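Local coordinates for hypothetical protein TT1380 (Thermus thermophilus, PDB 1IUJ), which is of unconfirmed function but belongs to the antibiotic biosynthesis monooxygenase family of dimeric alpha-beta barrel proteins and may act as a monooxygenase, at residues M1-Y14 and E84-V97. Residues are numbered along the deposited sequence; the frame is centred on the assembly and turned at random.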
# COMPACT_ATOMS: atom_id res chain seq x y z
N MET B 1 -3.45 -1.56 -13.76
CA MET B 1 -3.25 -0.46 -12.77
C MET B 1 -1.88 -0.59 -12.10
O MET B 1 -1.46 -1.69 -11.74
CB MET B 1 -4.39 -0.44 -11.75
CG MET B 1 -4.50 0.87 -11.02
SD MET B 1 -5.92 1.08 -9.91
CE MET B 1 -5.47 -0.01 -8.70
N PHE B 2 -1.19 0.53 -11.97
CA PHE B 2 0.19 0.57 -11.50
C PHE B 2 0.19 1.35 -10.18
O PHE B 2 -0.51 2.36 -10.07
CB PHE B 2 1.06 1.24 -12.56
CG PHE B 2 2.48 1.53 -12.14
CD1 PHE B 2 3.47 0.55 -12.25
CD2 PHE B 2 2.83 2.80 -11.71
CE1 PHE B 2 4.80 0.82 -11.90
CE2 PHE B 2 4.18 3.11 -11.34
CZ PHE B 2 5.17 2.11 -11.44
N VAL B 3 0.89 0.86 -9.17
CA VAL B 3 0.87 1.51 -7.86
C VAL B 3 2.28 1.80 -7.40
O VAL B 3 3.17 0.92 -7.49
CB VAL B 3 0.17 0.58 -6.81
CG1 VAL B 3 0.26 1.16 -5.42
CG2 VAL B 3 -1.26 0.32 -7.20
N THR B 4 2.47 2.99 -6.86
CA THR B 4 3.72 3.32 -6.14
C THR B 4 3.45 3.47 -4.65
O THR B 4 2.37 3.92 -4.25
CB THR B 4 4.39 4.60 -6.64
OG1 THR B 4 3.49 5.71 -6.51
CG2 THR B 4 4.71 4.52 -8.11
N MET B 5 4.41 3.02 -3.86
CA MET B 5 4.39 3.27 -2.42
C MET B 5 5.70 3.92 -2.04
O MET B 5 6.76 3.33 -2.17
CB MET B 5 4.18 1.97 -1.64
CG MET B 5 2.86 1.34 -1.93
SD MET B 5 2.57 -0.01 -0.78
CE MET B 5 1.14 -0.60 -1.51
N ASN B 6 5.62 5.18 -1.59
CA ASN B 6 6.81 5.91 -1.20
C ASN B 6 6.85 5.88 0.30
O ASN B 6 5.97 6.47 0.95
CB ASN B 6 6.70 7.33 -1.71
CG ASN B 6 8.06 8.04 -1.81
OD1 ASN B 6 8.10 9.24 -2.17
ND2 ASN B 6 9.14 7.36 -1.50
N ARG B 7 7.82 5.14 0.83
CA ARG B 7 7.98 4.98 2.28
C ARG B 7 8.89 6.07 2.81
O ARG B 7 10.06 6.15 2.44
CB ARG B 7 8.55 3.58 2.60
CG ARG B 7 7.75 2.41 1.96
CD ARG B 7 8.48 1.09 2.10
NE ARG B 7 8.75 0.71 3.48
CZ ARG B 7 7.83 0.18 4.29
NH1 ARG B 7 6.59 -0.05 3.86
NH2 ARG B 7 8.16 -0.14 5.54
N ILE B 8 8.33 6.93 3.66
CA ILE B 8 9.01 8.15 4.10
C ILE B 8 9.12 8.10 5.61
O ILE B 8 8.09 8.19 6.30
CB ILE B 8 8.24 9.38 3.59
CG1 ILE B 8 8.21 9.37 2.04
CG2 ILE B 8 8.87 10.67 4.16
CD1 ILE B 8 7.17 10.26 1.45
N PRO B 9 10.34 7.94 6.14
CA PRO B 9 10.53 7.78 7.58
C PRO B 9 10.59 9.14 8.26
O PRO B 9 11.66 9.59 8.68
CB PRO B 9 11.89 7.05 7.67
CG PRO B 9 12.64 7.55 6.47
CD PRO B 9 11.61 7.85 5.40
N VAL B 10 9.43 9.77 8.37
CA VAL B 10 9.33 11.06 9.08
C VAL B 10 9.12 10.87 10.57
O VAL B 10 8.28 10.06 11.00
CB VAL B 10 8.25 11.98 8.45
CG1 VAL B 10 6.88 11.35 8.51
CG2 VAL B 10 8.23 13.36 9.11
N ARG B 11 9.90 11.62 11.36
CA ARG B 11 9.80 11.61 12.82
C ARG B 11 8.43 12.15 13.28
O ARG B 11 7.83 13.01 12.61
CB ARG B 11 10.95 12.44 13.40
CG ARG B 11 12.36 11.87 13.19
CD ARG B 11 13.42 12.61 14.01
NE ARG B 11 14.62 13.00 13.26
CZ ARG B 11 15.87 12.99 13.76
NH1 ARG B 11 16.90 13.37 13.01
NH2 ARG B 11 16.09 12.57 15.01
N PRO B 12 7.89 11.63 14.39
CA PRO B 12 6.57 12.02 14.86
C PRO B 12 6.47 13.53 15.13
O PRO B 12 5.40 14.09 14.93
CB PRO B 12 6.38 11.24 16.17
CG PRO B 12 7.69 10.67 16.52
CD PRO B 12 8.53 10.62 15.25
N GLU B 13 7.57 14.15 15.50
CA GLU B 13 7.58 15.58 15.79
C GLU B 13 7.19 16.42 14.56
O GLU B 13 6.68 17.53 14.72
CB GLU B 13 8.94 16.03 16.29
CG GLU B 13 9.26 15.57 17.71
CD GLU B 13 9.77 14.14 17.78
OE1 GLU B 13 10.00 13.53 16.73
OE2 GLU B 13 9.95 13.64 18.92
N TYR B 14 7.43 15.86 13.38
CA TYR B 14 7.21 16.55 12.11
C TYR B 14 6.04 16.00 11.29
O TYR B 14 5.79 16.45 10.14
CB TYR B 14 8.48 16.49 11.24
CG TYR B 14 9.64 17.24 11.84
CD1 TYR B 14 10.47 16.66 12.80
CD2 TYR B 14 9.89 18.55 11.46
CE1 TYR B 14 11.54 17.33 13.34
CE2 TYR B 14 10.96 19.25 12.00
CZ TYR B 14 11.76 18.67 12.94
OH TYR B 14 12.81 19.37 13.48
N GLU B 84 16.60 16.93 9.14
CA GLU B 84 16.51 16.33 10.46
C GLU B 84 15.17 15.68 10.74
O GLU B 84 15.05 14.89 11.67
CB GLU B 84 16.79 17.40 11.52
CG GLU B 84 18.22 17.93 11.51
CD GLU B 84 18.50 18.99 10.46
OE1 GLU B 84 19.66 19.44 10.40
OE2 GLU B 84 17.58 19.37 9.69
N ALA B 85 14.15 16.03 9.95
CA ALA B 85 12.81 15.50 10.13
C ALA B 85 12.75 13.99 9.84
O ALA B 85 11.82 13.33 10.25
CB ALA B 85 11.81 16.22 9.24
N PHE B 86 13.75 13.49 9.13
CA PHE B 86 13.70 12.12 8.62
C PHE B 86 14.76 11.20 9.20
O PHE B 86 15.90 11.63 9.44
CB PHE B 86 13.79 12.14 7.10
CG PHE B 86 12.81 13.08 6.45
CD1 PHE B 86 11.50 12.68 6.19
CD2 PHE B 86 13.20 14.38 6.11
CE1 PHE B 86 10.58 13.54 5.59
CE2 PHE B 86 12.29 15.27 5.53
CZ PHE B 86 10.97 14.86 5.26
N LEU B 87 14.41 9.94 9.43
CA LEU B 87 15.40 9.00 9.93
C LEU B 87 16.37 8.44 8.87
O LEU B 87 17.38 7.82 9.21
CB LEU B 87 14.74 7.83 10.64
CG LEU B 87 13.82 8.01 11.84
CD1 LEU B 87 13.28 6.64 12.23
CD2 LEU B 87 14.50 8.68 13.03
N GLY B 88 16.05 8.68 7.61
CA GLY B 88 16.74 8.05 6.49
C GLY B 88 16.13 8.47 5.16
O GLY B 88 15.20 9.28 5.15
N PRO B 89 16.64 7.92 4.06
CA PRO B 89 16.09 8.21 2.73
C PRO B 89 14.71 7.58 2.60
O PRO B 89 14.37 6.64 3.33
CB PRO B 89 17.08 7.53 1.76
CG PRO B 89 17.75 6.50 2.56
CD PRO B 89 17.79 6.99 3.99
N ASN B 90 13.93 8.12 1.68
CA ASN B 90 12.67 7.51 1.34
C ASN B 90 12.99 6.23 0.62
O ASN B 90 14.07 6.09 0.04
CB ASN B 90 11.87 8.46 0.49
CG ASN B 90 11.58 9.76 1.22
OD1 ASN B 90 11.54 9.78 2.46
ND2 ASN B 90 11.42 10.84 0.48
N ARG B 91 12.06 5.29 0.68
CA ARG B 91 12.19 4.05 -0.09
C ARG B 91 10.96 3.91 -0.97
O ARG B 91 9.84 3.77 -0.47
CB ARG B 91 12.34 2.85 0.85
CG ARG B 91 13.72 2.80 1.48
CD ARG B 91 14.89 2.86 0.47
NE ARG B 91 16.14 3.37 1.03
CZ ARG B 91 16.84 2.78 2.02
NH1 ARG B 91 17.98 3.33 2.45
NH2 ARG B 91 16.41 1.66 2.60
N LEU B 92 11.20 3.94 -2.27
CA LEU B 92 10.12 3.84 -3.24
C LEU B 92 9.96 2.39 -3.75
O LEU B 92 10.93 1.77 -4.18
CB LEU B 92 10.39 4.79 -4.41
CG LEU B 92 9.37 4.79 -5.57
CD1 LEU B 92 7.96 5.27 -5.19
CD2 LEU B 92 9.90 5.65 -6.75
N GLU B 93 8.72 1.89 -3.68
CA GLU B 93 8.34 0.57 -4.18
C GLU B 93 7.28 0.76 -5.28
O GLU B 93 6.51 1.73 -5.24
CB GLU B 93 7.71 -0.23 -3.05
CG GLU B 93 8.65 -0.56 -1.92
CD GLU B 93 8.09 -1.67 -1.05
OE1 GLU B 93 8.74 -2.73 -1.02
OE2 GLU B 93 7.04 -1.45 -0.44
N ALA B 94 7.22 -0.15 -6.25
CA ALA B 94 6.26 -0.05 -7.34
C ALA B 94 5.70 -1.42 -7.64
O ALA B 94 6.40 -2.43 -7.44
CB ALA B 94 6.93 0.49 -8.58
N PHE B 95 4.45 -1.44 -8.11
CA PHE B 95 3.68 -2.70 -8.26
C PHE B 95 2.72 -2.63 -9.43
O PHE B 95 2.26 -1.55 -9.85
CB PHE B 95 2.81 -3.02 -7.02
CG PHE B 95 3.55 -2.97 -5.70
CD1 PHE B 95 3.76 -1.76 -5.04
CD2 PHE B 95 4.00 -4.14 -5.09
CE1 PHE B 95 4.43 -1.71 -3.83
CE2 PHE B 95 4.67 -4.11 -3.86
CZ PHE B 95 4.90 -2.89 -3.24
N GLU B 96 2.34 -3.82 -9.91
CA GLU B 96 1.21 -3.99 -10.81
C GLU B 96 0.12 -4.65 -10.02
O GLU B 96 0.39 -5.61 -9.27
CB GLU B 96 1.62 -4.87 -11.99
CG GLU B 96 2.49 -4.12 -12.99
CD GLU B 96 1.76 -3.05 -13.78
OE1 GLU B 96 0.52 -3.14 -13.97
OE2 GLU B 96 2.46 -2.10 -14.22
N VAL B 97 -1.10 -4.16 -10.18
CA VAL B 97 -2.23 -4.75 -9.47
C VAL B 97 -2.60 -6.08 -10.13
O VAL B 97 -2.83 -6.11 -11.36
CB VAL B 97 -3.45 -3.80 -9.45
CG1 VAL B 97 -4.68 -4.48 -8.84
CG2 VAL B 97 -3.13 -2.56 -8.70
O HOH W 1 5.36 0.07 1.10
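Strands 2-8 and 91-97 run antiparallel, with axes 4.6 Å apart at closest approach and 163° between their directions. V3 with F95, M5 with E93 and R7 with R91 form the hydrogen-bonded pairs. F2, T4 and N6 face E96, A94 and L92 in non-hydrogen-bonded pairs. The bond from M5 N to E93 O is 2.8 Å and nearly straight at 170°. Between R7 and V10 the register shifts by two residues. Beyond the shift, L87 N donates to P9 O, and R11 N to A85 O. P9 is the centre of an inverse gamma turn.

M5, R7, E93 and F95 share one sheet face. The extended M5 side chain crosses F95 at about a right angle. Its SD lies 5.0 Å from the F95 ring centroid in an oblique Met-aromatic contact. R7 NH1 and E93 OE2 are 4.5 Å apart, too far for a salt bridge, and OE2 lies well out of the guanidinium plane. A water links them: it accepts from R7 NH1 at 3.0 Å, in the guanidinium plane, and donates to E93 OE2 at 2.7 Å.

On the other face, CZ of F2 touches CB of A94 at 3.7 Å. The E96 side chain folds back about its CB-CG bond (chi2 -70°), and OE2 reaches the edge of the F2 ring. Helix 59-66 packs on this face through F62. Past the strands, CB of A85 sits over one face of the Y14 ring in a CH-pi contact, 3.8 Å from its centroid.

Strand 2-8 is internal in the four-stranded sheet, while F95, E96 and V97 pair with a strand of the second subunit. This continuation is consistent with the family's dimeric alpha-beta barrel fold. R7 is salt-bridged to E93 of the second subunit, and E93 to R7 of the second subunit, so these charges are consistent with holding the dimer together.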